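Local coordinates for ADP-ribosylation factor-binding protein GGA2 (Saccharomyces cerevisiae, PDB 3MNM) that may help regulate membrane traffic through the trans-Golgi network, where its GAE domain, the part described here, binds accessory proteins such as Ent3 and Ent5, at residues T11-S16 with E114-F118; F23-R27 with F118-V123; L42-P46 with Y105-S109; P46-F52 with Q67-I73. All coordinates share one frame; numbering follows the deposited sequence. Where two conformers were deposited one is given.

Interaction 1. Residues T11-S16 with E114-F118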
loop_
_atom_site.group_PDB
_atom_site.type_symbol
_atom_site.label_atom_id
_atom_site.label_comp_id
_atom_site.label_asym_id
_atom_site.label_seq_id
_atom_site.Cartn_x
_atom_site.Cartn_y
_atom_site.Cartn_z
ATOM N N THR A 11 -8.239 -2.800 5.215
ATOM C CA THR A 11 -8.819 -1.527 4.848
ATOM C C THR A 11 -8.544 -1.289 3.375
ATOM O O THR A 11 -7.407 -1.463 2.909
ATOM C CB THR A 11 -8.228 -0.369 5.680
ATOM O OG1 THR A 11 -8.313 -0.688 7.079
ATOM C CG2 THR A 11 -8.987 0.908 5.412
ATOM N N LEU A 12 -9.582 -0.917 2.633
ATOM C CA LEU A 12 -9.411 -0.599 1.222
ATOM C C LEU A 12 -8.790 0.781 1.090
ATOM O O LEU A 12 -9.252 1.752 1.697
ATOM C CB LEU A 12 -10.731 -0.661 0.449
ATOM C CG LEU A 12 -10.568 -0.328 -1.036
ATOM C CD1 LEU A 12 -9.805 -1.440 -1.758
ATOM C CD2 LEU A 12 -11.903 -0.052 -1.731
ATOM N N VAL A 13 -7.718 0.858 0.312
ATOM C CA VAL A 13 -7.038 2.113 0.058
ATOM C C VAL A 13 -7.462 2.649 -1.295
ATOM O O VAL A 13 -7.816 3.811 -1.420
ATOM C CB VAL A 13 -5.494 1.941 0.082
ATOM C CG1 VAL A 13 -4.808 3.249 -0.276
ATOM C CG2 VAL A 13 -5.040 1.445 1.463
ATOM N N ASN A 14 -7.404 1.808 -2.324
ATOM C CA ASN A 14 -7.825 2.233 -3.648
ATOM C C ASN A 14 -8.137 1.050 -4.541
ATOM O O ASN A 14 -7.551 -0.021 -4.394
ATOM C CB ASN A 14 -6.745 3.081 -4.318
ATOM C CG ASN A 14 -7.298 3.939 -5.435
ATOM O OD1 ASN A 14 -8.087 4.843 -5.186
ATOM N ND2 ASN A 14 -6.886 3.661 -6.675
ATOM N N GLN A 15 -9.065 1.252 -5.468
ATOM C CA GLN A 15 -9.298 0.285 -6.531
ATOM C C GLN A 15 -9.418 1.026 -7.846
ATOM O O GLN A 15 -10.262 1.906 -8.001
ATOM C CB GLN A 15 -10.539 -0.554 -6.247
ATOM C CG GLN A 15 -10.946 -1.447 -7.399
ATOM C CD GLN A 15 -11.920 -2.522 -6.973
ATOM O OE1 GLN A 15 -11.980 -2.893 -5.795
ATOM N NE2 GLN A 15 -12.689 -3.036 -7.933
ATOM N N SER A 16 -8.549 0.684 -8.793
ATOM C CA SER A 16 -8.570 1.294 -10.097
ATOM C C SER A 16 -9.003 0.220 -11.094
ATOM O O SER A 16 -9.349 -0.888 -10.685
ATOM C CB SER A 16 -7.181 1.836 -10.447
ATOM O OG SER A 16 -6.302 0.769 -10.792
ATOM N N GLU A 114 -1.207 5.919 -10.070
ATOM C CA GLU A 114 -2.330 6.294 -9.215
ATOM C C GLU A 114 -1.753 6.929 -7.962
ATOM O O GLU A 114 -0.694 6.532 -7.499
ATOM C CB GLU A 114 -3.169 5.066 -8.865
ATOM C CG GLU A 114 -3.815 4.429 -10.091
ATOM C CD GLU A 114 -3.835 2.909 -10.042
ATOM O OE1 GLU A 114 -3.515 2.330 -8.995
ATOM O OE2 GLU A 114 -4.182 2.302 -11.066
ATOM N N THR A 115 -2.434 7.945 -7.430
ATOM C CA THR A 115 -1.960 8.599 -6.222
ATOM C C THR A 115 -3.154 9.068 -5.399
ATOM O O THR A 115 -4.240 9.293 -5.950
ATOM C CB THR A 115 -1.124 9.866 -6.546
ATOM O OG1 THR A 115 -2.013 10.937 -6.900
ATOM C CG2 THR A 115 -0.159 9.635 -7.683
ATOM N N ALA A 116 -2.967 9.168 -4.086
ATOM C CA ALA A 116 -3.977 9.775 -3.196
ATOM C C ALA A 116 -3.419 10.092 -1.821
ATOM O O ALA A 116 -2.285 9.746 -1.490
ATOM C CB ALA A 116 -5.170 8.864 -3.020
ATOM N N VAL A 117 -4.268 10.741 -1.022
ATOM C CA VAL A 117 -4.089 10.902 0.418
ATOM C C VAL A 117 -5.050 9.972 1.181
ATOM O O VAL A 117 -6.264 9.982 0.937
ATOM C CB VAL A 117 -4.385 12.347 0.817
ATOM C CG1 VAL A 117 -3.208 13.247 0.448
ATOM C CG2 VAL A 117 -5.672 12.818 0.121
ATOM N N PHE A 118 -4.515 9.170 2.101
ATOM C CA PHE A 118 -5.312 8.153 2.800
ATOM C C PHE A 118 -5.299 8.308 4.327
ATOM O O PHE A 118 -4.238 8.365 4.953
ATOM C CB PHE A 118 -4.855 6.735 2.409
ATOM C CG PHE A 118 -5.534 5.634 3.188
ATOM C CD1 PHE A 118 -6.769 5.142 2.789
ATOM C CD2 PHE A 118 -4.936 5.092 4.319
ATOM C CE1 PHE A 118 -7.393 4.130 3.506
ATOM C CE2 PHE A 118 -5.557 4.085 5.044
ATOM C CZ PHE A 118 -6.785 3.599 4.636
HETATM O O HOH W 1 -5.300 1.293 -7.037
HETATM O O HOH W 2 -6.504 7.554 -6.450
#
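Val13 and Phe118 form the centre of an apolar cluster in which one strand engages both the face and the edge of a single ring. The CG2 methyl of Val13 stands over the Phe118 ring, 4.2 Å from its centroid and 12° off the ring normal, a CH-pi contact made by two side chains that cross at about a right angle. Thr11 approaches differently: its CG2 methyl lies in the ring plane at the edge, 3.6 Å from Phe118 CZ. The ring reaches this place because CG of Phe118 is turned opposite its own backbone N (chi1 174°), which carries the ring across the gap.

The polar interactions gather at the other end. Ser16 OG donates to Glu114 OE2 over 2.6 Å, coming from above the carboxylate plane, 52° out of it. The same oxygen is hydrogen-bonded to Tyr105 OH, while Ser16 OG also bonds to the backbone N of Asn18 and of Leu19. Such crowding of hydroxyls round OE2 is consistent with an ionised carboxylate. Its second oxygen is served by water: one molecule accepts from Asn14 ND2 at 2.9 Å and donates to Glu114 OE1 at 2.8 Å. Another water donates to Thr115 O at 2.9 Å and, weakly, to Asn14 OD1.

Val13 and Asn14 both face Ile21 in a classic beta bulge. Segments 11-16 and 114-118, from strands of different sheets, run roughly antiparallel, and side chains and water join the two layers here, as befits an Ig-like beta sandwich.

Interaction 2. Residues F23-R27 with F118-V123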
loop_
_atom_site.group_PDB
_atom_site.type_symbol
_atom_site.label_atom_id
_atom_site.label_comp_id
_atom_site.label_asym_id
_atom_site.label_seq_id
_atom_site.Cartn_x
_atom_site.Cartn_y
_atom_site.Cartn_z
ATOM N N PHE A 23 -4.635 -2.055 2.965
ATOM C CA PHE A 23 -3.750 -2.082 4.120
ATOM C C PHE A 23 -4.333 -2.994 5.193
ATOM O O PHE A 23 -5.545 -3.003 5.420
ATOM C CB PHE A 23 -3.602 -0.703 4.769
ATOM C CG PHE A 23 -2.858 0.314 3.940
ATOM C CD1 PHE A 23 -2.974 1.662 4.233
ATOM C CD2 PHE A 23 -2.046 -0.067 2.891
ATOM C CE1 PHE A 23 -2.293 2.622 3.482
ATOM C CE2 PHE A 23 -1.369 0.883 2.137
ATOM C CZ PHE A 23 -1.491 2.227 2.435
ATOM N N GLU A 24 -3.467 -3.751 5.846
ATOM C CA GLU A 24 -3.800 -4.356 7.133
ATOM C C GLU A 24 -3.123 -3.517 8.203
ATOM O O GLU A 24 -1.894 -3.425 8.243
ATOM C CB GLU A 24 -3.368 -5.831 7.198
ATOM C CG GLU A 24 -4.350 -6.795 6.528
ATOM C CD GLU A 24 -3.910 -8.262 6.582
ATOM O OE1 GLU A 24 -2.900 -8.578 7.251
ATOM O OE2 GLU A 24 -4.576 -9.102 5.934
ATOM N N ILE A 25 -3.931 -2.879 9.054
ATOM C CA ILE A 25 -3.421 -1.958 10.057
ATOM C C ILE A 25 -3.735 -2.481 11.448
ATOM O O ILE A 25 -4.877 -2.840 11.730
ATOM C CB ILE A 25 -4.041 -0.554 9.894
ATOM C CG1 ILE A 25 -3.781 -0.025 8.480
ATOM C CG2 ILE A 25 -3.507 0.426 10.962
ATOM C CD1 ILE A 25 -4.567 1.225 8.149
ATOM N N SER A 26 -2.722 -2.530 12.306
ATOM C CA SER A 26 -2.923 -2.949 13.694
ATOM C C SER A 26 -2.024 -2.168 14.645
ATOM O O SER A 26 -0.935 -1.744 14.274
ATOM C CB SER A 26 -2.675 -4.451 13.846
ATOM O OG SER A 26 -1.346 -4.803 13.489
ATOM N N ARG A 27 -2.479 -1.966 15.876
ATOM C CA ARG A 27 -1.634 -1.301 16.852
ATOM C C ARG A 27 -0.891 -2.338 17.673
ATOM O O ARG A 27 -1.464 -3.346 18.083
ATOM C CB ARG A 27 -2.438 -0.365 17.759
ATOM C CG ARG A 27 -1.594 0.287 18.844
ATOM C CD ARG A 27 -2.335 1.422 19.526
ATOM N NE ARG A 27 -2.559 2.544 18.622
ATOM C CZ ARG A 27 -1.637 3.457 18.333
ATOM N NH1 ARG A 27 -1.920 4.450 17.501
ATOM N NH2 ARG A 27 -0.427 3.373 18.872
ATOM N N PHE A 118 -4.515 9.170 2.101
ATOM C CA PHE A 118 -5.312 8.153 2.800
ATOM C C PHE A 118 -5.299 8.308 4.327
ATOM O O PHE A 118 -4.238 8.365 4.953
ATOM C CB PHE A 118 -4.855 6.735 2.409
ATOM C CG PHE A 118 -5.534 5.634 3.188
ATOM C CD1 PHE A 118 -6.769 5.142 2.789
ATOM C CD2 PHE A 118 -4.936 5.092 4.319
ATOM C CE1 PHE A 118 -7.393 4.130 3.506
ATOM C CE2 PHE A 118 -5.557 4.085 5.044
ATOM C CZ PHE A 118 -6.785 3.599 4.636
ATOM N N THR A 119 -6.490 8.364 4.918
ATOM C CA THR A 119 -6.623 8.498 6.367
ATOM C C THR A 119 -6.785 7.138 7.038
ATOM O O THR A 119 -7.734 6.407 6.768
ATOM C CB THR A 119 -7.796 9.428 6.740
ATOM O OG1 THR A 119 -7.503 10.762 6.302
ATOM C CG2 THR A 119 -8.004 9.436 8.255
ATOM N N LEU A 120 -5.842 6.799 7.910
ATOM C CA LEU A 120 -5.864 5.512 8.587
ATOM C C LEU A 120 -7.031 5.415 9.560
ATOM O O LEU A 120 -7.403 6.408 10.191
ATOM C CB LEU A 120 -4.550 5.260 9.337
ATOM C CG LEU A 120 -3.403 4.606 8.560
ATOM C CD1 LEU A 120 -3.028 5.432 7.346
ATOM C CD2 LEU A 120 -2.192 4.385 9.463
ATOM N N PRO A 121 -7.619 4.217 9.676
ATOM C CA PRO A 121 -8.600 3.983 10.736
ATOM C C PRO A 121 -7.904 4.091 12.080
ATOM O O PRO A 121 -6.703 3.830 12.180
ATOM C CB PRO A 121 -9.049 2.538 10.493
ATOM C CG PRO A 121 -7.944 1.913 9.713
ATOM C CD PRO A 121 -7.389 3.016 8.856
ATOM N N ASN A 122 -8.644 4.478 13.108
ATOM C CA ASN A 122 -8.052 4.601 14.425
ATOM C C ASN A 122 -7.735 3.225 14.999
ATOM O O ASN A 122 -8.621 2.381 15.147
ATOM C CB ASN A 122 -8.972 5.392 15.356
ATOM C CG ASN A 122 -9.310 6.768 14.806
ATOM O OD1 ASN A 122 -8.424 7.597 14.577
ATOM N ND2 ASN A 122 -10.597 7.017 14.584
ATOM N N VAL A 123 -6.460 2.994 15.287
ATOM C CA VAL A 123 -6.039 1.773 15.958
ATOM C C VAL A 123 -5.286 2.145 17.225
ATOM O O VAL A 123 -4.876 3.295 17.390
ATOM C CB VAL A 123 -5.137 0.894 15.061
ATOM C CG1 VAL A 123 -5.946 0.277 13.927
ATOM C CG2 VAL A 123 -3.966 1.707 14.525
ATOM O OXT VAL A 123 -5.075 1.315 18.108
#
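The C-terminal tail of the GAE domain, residues Phe118 to Val123, leaves the last strand of one sheet of the sandwich and packs along strand 19-27 of the other, where Arg27 takes hold of its terminal carboxylate. Arg27 NE donates to Val123 O over 2.7 Å with a fairly straight N-H...O angle of 162°. That oxygen lies in the guanidinium plane, yet seen from the carboxylate the donor stands above the plane, 37° out of it. Arg27 NH1 adds a weak bond to Val123 O at 3.2 Å, and Val123 OXT completes a salt bridge with Arg27 NE at 2.8 Å. The arginine chain is extended until it bends at chi3 (-67°), which swings NE toward the chain end. Its NH2 is bonded to the backbone oxygens of Ser29 and Ala89.

Next to this pair Ile25 fills the middle of the contact with both of its branches. CD1 presses tightly on Pro121 CD at 3.4 Å and touches Leu120 CG at 3.6 Å, while CG2 meets Val123 CG2 at 3.8 Å, the two side chains crossing nearly perpendicularly. The same CD1 also approaches the Phe118 ring near its plane. Farther along, Phe23 turns its edge to the face of Phe118 in an offset edge-to-face pair, with centroids 5.2 Å apart.

The tail is therefore held by charge at its tip and by apolar contacts along its length. With NE and NH2 bonded and NH1 adding a weak bond, the guanidinium has little freedom to rotate, and its positive charge probably stabilises the ionised form of the chain terminus.

Interaction 3. Residues L42-P46 with Y105-S109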
loop_
_atom_site.group_PDB
_atom_site.type_symbol
_atom_site.label_atom_id
_atom_site.label_comp_id
_atom_site.label_asym_id
_atom_site.label_seq_id
_atom_site.Cartn_x
_atom_site.Cartn_y
_atom_site.Cartn_z
ATOM N N LEU A 42 -6.172 -6.489 -10.884
ATOM C CA LEU A 42 -7.540 -6.610 -11.402
ATOM C C LEU A 42 -7.561 -6.753 -12.924
ATOM O O LEU A 42 -8.627 -6.858 -13.536
ATOM C CB LEU A 42 -8.387 -5.401 -10.960
ATOM C CG LEU A 42 -8.453 -5.200 -9.447
ATOM C CD1 LEU A 42 -9.165 -3.890 -9.099
ATOM C CD2 LEU A 42 -9.122 -6.369 -8.744
ATOM N N SER A 43 -6.379 -6.731 -13.536
ATOM C CA SER A 43 -6.248 -6.872 -14.974
ATOM C C SER A 43 -6.030 -8.347 -15.320
ATOM O O SER A 43 -5.496 -9.088 -14.511
ATOM C CB SER A 43 -5.055 -6.060 -15.479
ATOM O OG SER A 43 -4.894 -6.216 -16.884
ATOM N N SER A 44 -6.459 -8.776 -16.503
ATOM C CA SER A 44 -6.179 -10.137 -16.957
ATOM C C SER A 44 -4.722 -10.252 -17.392
ATOM O O SER A 44 -4.184 -11.354 -17.525
ATOM C CB SER A 44 -7.103 -10.534 -18.113
ATOM O OG SER A 44 -6.879 -9.721 -19.252
ATOM N N SER A 45 -4.093 -9.103 -17.616
ATOM C CA SER A 45 -2.705 -9.049 -18.060
ATOM C C SER A 45 -1.776 -8.794 -16.876
ATOM O O SER A 45 -2.198 -8.277 -15.847
ATOM C CB SER A 45 -2.533 -7.963 -19.126
ATOM O OG SER A 45 -3.313 -8.251 -20.278
ATOM N N PRO A 46 -0.491 -9.152 -17.015
ATOM C CA PRO A 46 0.379 -8.933 -15.852
ATOM C C PRO A 46 0.699 -7.475 -15.596
ATOM O O PRO A 46 0.780 -6.675 -16.520
ATOM C CB PRO A 46 1.681 -9.656 -16.223
ATOM C CG PRO A 46 1.446 -10.304 -17.542
ATOM C CD PRO A 46 0.224 -9.732 -18.165
ATOM N N TYR A 105 3.294 1.726 -12.318
ATOM C CA TYR A 105 3.463 0.359 -12.794
ATOM C C TYR A 105 3.187 0.291 -14.285
ATOM O O TYR A 105 2.698 1.253 -14.888
ATOM C CB TYR A 105 2.541 -0.604 -12.026
ATOM C CG TYR A 105 1.066 -0.284 -12.148
ATOM C CD1 TYR A 105 0.450 0.580 -11.242
ATOM C CD2 TYR A 105 0.287 -0.848 -13.155
ATOM C CE1 TYR A 105 -0.899 0.884 -11.344
ATOM C CE2 TYR A 105 -1.072 -0.554 -13.259
ATOM C CZ TYR A 105 -1.655 0.310 -12.349
ATOM O OH TYR A 105 -2.997 0.616 -12.457
ATOM N N SER A 106 3.507 -0.850 -14.888
ATOM C CA SER A 106 3.239 -1.086 -16.303
ATOM C C SER A 106 2.148 -2.145 -16.458
ATOM O O SER A 106 2.146 -3.140 -15.728
ATOM C CB SER A 106 4.515 -1.590 -16.995
ATOM O OG SER A 106 5.651 -0.821 -16.643
ATOM N N VAL A 107 1.243 -1.949 -17.413
ATOM C CA VAL A 107 0.229 -2.956 -17.735
ATOM C C VAL A 107 -0.218 -2.743 -19.186
ATOM O O VAL A 107 -0.340 -1.608 -19.642
ATOM C CB VAL A 107 -0.980 -2.912 -16.759
ATOM C CG1 VAL A 107 -1.746 -1.599 -16.900
ATOM C CG2 VAL A 107 -1.910 -4.099 -16.990
ATOM N N ASN A 108 -0.419 -3.833 -19.924
ATOM C CA ASN A 108 -0.784 -3.722 -21.346
ATOM C C ASN A 108 0.194 -2.880 -22.186
ATOM O O ASN A 108 -0.215 -2.170 -23.105
ATOM C CB ASN A 108 -2.196 -3.143 -21.491
ATOM C CG ASN A 108 -3.247 -3.955 -20.758
ATOM O OD1 ASN A 108 -3.348 -5.168 -20.938
ATOM N ND2 ASN A 108 -4.051 -3.283 -19.939
ATOM N N SER A 109 1.482 -2.953 -21.870
ATOM C CA SER A 109 2.494 -2.110 -22.512
ATOM C C SER A 109 2.189 -0.606 -22.481
ATOM O O SER A 109 2.551 0.133 -23.401
ATOM C CB SER A 109 2.777 -2.575 -23.949
ATOM O OG SER A 109 3.431 -3.835 -23.955
HETATM O O HOH W 3 3.284 -5.775 -17.598
HETATM O O HOH W 4 0.326 -6.469 -19.243
#
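Val107 points its CG2 methyl into the bend of residues 43-46, touching Ser43 OG at 3.7 Å and the carbonyl oxygen Pro46 O at 3.8 Å. Being the branch opposite the backbone N of Val107, that methyl reaches across from the strand to the loop. Ser43 OG is already committed: it accepts from Ser45 N at 3.1 Å, with an N-H...O angle of 157°, closing an ST turn that holds the bend in shape. The methyl therefore lies against a hydroxyl whose place is fixed by the loop itself. Asn108 reaches over from the hairpin with its amide, bringing OD1 near the hydroxyl of Ser45, which was modelled in two positions.

Water fills in between the backbones. One molecule donates to Pro46 O at 2.8 Å and accepts from Asn108 N at 2.8 Å; a second donates to Pro46 O at 2.9 Å and only weakly to Ser106 O.

The side chain of Asn41 steadies the bend further, bonding to Ser43 N and Ser45 O. The loop leads from strand 38-41 of one sheet to strand 47-48 of the other, beside the turn that joins strands 100-107 and 110-117.

Interaction 4. Residues P46-F52 with Q67-I73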
loop_
_atom_site.group_PDB
_atom_site.type_symbol
_atom_site.label_atom_id
_atom_site.label_comp_id
_atom_site.label_asym_id
_atom_site.label_seq_id
_atom_site.Cartn_x
_atom_site.Cartn_y
_atom_site.Cartn_z
ATOM N N PRO A 46 -0.491 -9.152 -17.015
ATOM C CA PRO A 46 0.379 -8.933 -15.852
ATOM C C PRO A 46 0.699 -7.475 -15.596
ATOM O O PRO A 46 0.780 -6.675 -16.520
ATOM C CB PRO A 46 1.681 -9.656 -16.223
ATOM C CG PRO A 46 1.446 -10.304 -17.542
ATOM C CD PRO A 46 0.224 -9.732 -18.165
ATOM N N ILE A 47 0.895 -7.163 -14.326
ATOM C CA ILE A 47 1.401 -5.857 -13.917
ATOM C C ILE A 47 2.888 -5.999 -13.620
ATOM O O ILE A 47 3.293 -6.924 -12.933
ATOM C CB ILE A 47 0.671 -5.346 -12.669
ATOM C CG1 ILE A 47 -0.732 -4.873 -13.057
ATOM C CG2 ILE A 47 1.457 -4.195 -12.009
ATOM C CD1 ILE A 47 -1.564 -4.341 -11.876
ATOM N N SER A 48 3.695 -5.084 -14.139
ATOM C CA SER A 48 5.139 -5.156 -13.902
ATOM C C SER A 48 5.678 -3.802 -13.467
ATOM O O SER A 48 4.952 -2.810 -13.487
ATOM C CB SER A 48 5.859 -5.623 -15.172
ATOM O OG SER A 48 5.601 -4.758 -16.257
ATOM N N ASN A 49 6.953 -3.777 -13.085
ATOM C CA ASN A 49 7.628 -2.543 -12.730
ATOM C C ASN A 49 6.879 -1.768 -11.641
ATOM O O ASN A 49 6.907 -0.551 -11.647
ATOM C CB ASN A 49 7.783 -1.657 -13.972
ATOM C CG ASN A 49 8.558 -2.351 -15.084
ATOM O OD1 ASN A 49 9.375 -3.229 -14.824
ATOM N ND2 ASN A 49 8.317 -1.940 -16.321
ATOM N N LEU A 50 6.244 -2.471 -10.703
ATOM C CA LEU A 50 5.409 -1.770 -9.710
ATOM C C LEU A 50 6.274 -1.123 -8.628
ATOM O O LEU A 50 7.049 -1.791 -7.933
ATOM C CB LEU A 50 4.350 -2.718 -9.096
ATOM C CG LEU A 50 3.297 -1.956 -8.252
ATOM C CD1 LEU A 50 1.933 -2.643 -8.425
ATOM C CD2 LEU A 50 3.737 -1.925 -6.797
ATOM N N VAL A 51 6.114 0.194 -8.480
ATOM C CA VAL A 51 6.886 0.988 -7.539
ATOM C C VAL A 51 5.893 1.726 -6.646
ATOM O O VAL A 51 5.099 2.518 -7.137
ATOM C CB VAL A 51 7.765 2.001 -8.301
ATOM C CG1 VAL A 51 8.508 2.907 -7.338
ATOM C CG2 VAL A 51 8.777 1.252 -9.195
ATOM N N PHE A 52 5.928 1.428 -5.351
ATOM C CA PHE A 52 4.987 2.023 -4.390
ATOM C C PHE A 52 5.722 2.955 -3.438
ATOM O O PHE A 52 6.739 2.581 -2.830
ATOM C CB PHE A 52 4.320 0.908 -3.585
ATOM C CG PHE A 52 3.246 1.391 -2.640
ATOM C CD1 PHE A 52 3.392 1.216 -1.269
ATOM C CD2 PHE A 52 2.081 1.970 -3.133
ATOM C CE1 PHE A 52 2.396 1.623 -0.390
ATOM C CE2 PHE A 52 1.087 2.391 -2.261
ATOM C CZ PHE A 52 1.241 2.211 -0.889
ATOM N N GLN A 67 9.666 -4.325 -0.492
ATOM C CA GLN A 67 8.530 -4.744 -1.273
ATOM C C GLN A 67 8.801 -6.176 -1.771
ATOM O O GLN A 67 9.900 -6.481 -2.228
ATOM C CB GLN A 67 8.360 -3.747 -2.426
ATOM C CG GLN A 67 7.040 -3.782 -3.131
ATOM C CD GLN A 67 6.989 -2.791 -4.288
ATOM O OE1 GLN A 67 6.952 -3.194 -5.439
ATOM N NE2 GLN A 67 6.992 -1.494 -3.978
ATOM N N SER A 68 7.812 -7.058 -1.644
ATOM C CA SER A 68 8.041 -8.487 -1.863
ATOM C C SER A 68 8.438 -8.823 -3.313
ATOM O O SER A 68 9.224 -9.760 -3.563
ATOM C CB SER A 68 6.798 -9.291 -1.452
ATOM O OG SER A 68 5.729 -9.014 -2.344
ATOM N N SER A 69 7.871 -8.085 -4.262
ATOM C CA SER A 69 8.156 -8.219 -5.694
ATOM C C SER A 69 7.687 -6.943 -6.388
ATOM O O SER A 69 7.137 -6.060 -5.735
ATOM C CB SER A 69 7.426 -9.421 -6.297
ATOM O OG SER A 69 7.816 -9.605 -7.648
ATOM N N ASN A 70 7.896 -6.845 -7.699
ATOM C CA ASN A 70 7.407 -5.697 -8.456
ATOM C C ASN A 70 6.589 -6.137 -9.661
ATOM O O ASN A 70 6.313 -5.358 -10.577
ATOM C CB ASN A 70 8.547 -4.731 -8.840
ATOM C CG ASN A 70 9.431 -5.261 -9.963
ATOM O OD1 ASN A 70 10.211 -4.512 -10.569
ATOM N ND2 ASN A 70 9.310 -6.529 -10.247
ATOM N N PHE A 71 6.206 -7.412 -9.665
ATOM C CA PHE A 71 5.367 -7.923 -10.736
ATOM C C PHE A 71 4.351 -8.925 -10.212
ATOM O O PHE A 71 4.563 -9.569 -9.201
ATOM C CB PHE A 71 6.227 -8.602 -11.797
ATOM C CG PHE A 71 7.040 -9.743 -11.262
ATOM C CD1 PHE A 71 6.523 -11.027 -11.227
ATOM C CD2 PHE A 71 8.326 -9.534 -10.794
ATOM C CE1 PHE A 71 7.281 -12.083 -10.725
ATOM C CE2 PHE A 71 9.078 -10.575 -10.302
ATOM C CZ PHE A 71 8.557 -11.856 -10.273
ATOM N N MET A 72 3.220 -9.026 -10.903
ATOM C CA MET A 72 2.262 -10.082 -10.599
ATOM C C MET A 72 1.441 -10.450 -11.829
ATOM O O MET A 72 1.143 -9.623 -12.690
ATOM C CB MET A 72 1.384 -9.734 -9.386
ATOM C CG MET A 72 0.816 -8.356 -9.447
ATOM S SD MET A 72 -0.140 -8.041 -7.931
ATOM C CE MET A 72 -0.667 -6.357 -8.278
ATOM N N ILE A 73 1.138 -11.734 -11.937
ATOM C CA ILE A 73 0.403 -12.253 -13.074
ATOM C C ILE A 73 -1.028 -11.708 -13.069
ATOM O O ILE A 73 -1.506 -11.236 -12.039
ATOM C CB ILE A 73 0.385 -13.805 -13.020
ATOM C CG1 ILE A 73 -0.145 -14.399 -14.316
ATOM C CG2 ILE A 73 -0.425 -14.306 -11.845
ATOM C CD1 ILE A 73 0.210 -15.869 -14.485
#
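Ile47 O is gripped twice by the chain opposite. Met72 N donates to it over 2.9 Å, with an N-H...O angle of 160°, while Phe71 CA makes a CA-H...O contact with it at 3.2 Å. The return bond runs from Ile47 N to Met72 O, 3.0 Å long, so Ile47 and Met72 form an antiparallel hydrogen-bonded pair, a single bridge. Asn70 O is engaged in a similar way. Leu50 N donates to it at 2.9 Å almost without a bend (174°), and Ser48 CA supplies a longer CA-H...O contact. Asn49 N is also close to Asn70 O, but its angle is too poor for a bond.

Asn49 is the corner at which the chain passes from strand 47-48 to strand 50-55, its backbone in the left-handed helical region. In this Ig-like sandwich both strands pair with strand 100-107, and residues 67-73 follow the corner on the other flank without forming a regular strand. The Asn49 side chain turns away from 67-73, its ND2 bonded to Ser106 OG on strand 100-107.

Inside, the extended Met72 side chain carries CE to within 4.2 Å of Ile47 CD1, in a buried patch that also takes in Phe39 and Leu19. Nearer the start of the loop, Leu50 and Gln67 cross at about a right angle, and Gln67 reaches on toward Phe52. The CB of Asn70 comes to 3.4 Å from Leu50 O, its amide set between backbone N and carbonyl carbon (chi1 74°) and turned toward Asn49.

Interaction 1 lies at the surface, whereas interactions 2, 3 and 4 are partly buried. Interactions 1 and 2 share Phe118, whose ring serves strands 10-15 and 19-27, neighbours in one sheet. Interactions 3 and 4 share Pro46 and meet at strand 100-107, where Ser106 N probably bonds to Ser48 O. A hydroxyl joins the two groups: Tyr105, from the strand of interaction 3, reaches the carboxylate of interaction 1. Chemistry follows place. Interaction 4 rests on backbone bonds, interaction 3 largely on water between backbone groups and on a methyl against a polar turn, interaction 2 on apolar packing ending in a salt bridge, and interaction 1 on separate apolar and polar patches. Interactions 2 and 3 lie on opposite sides of the chain's centre.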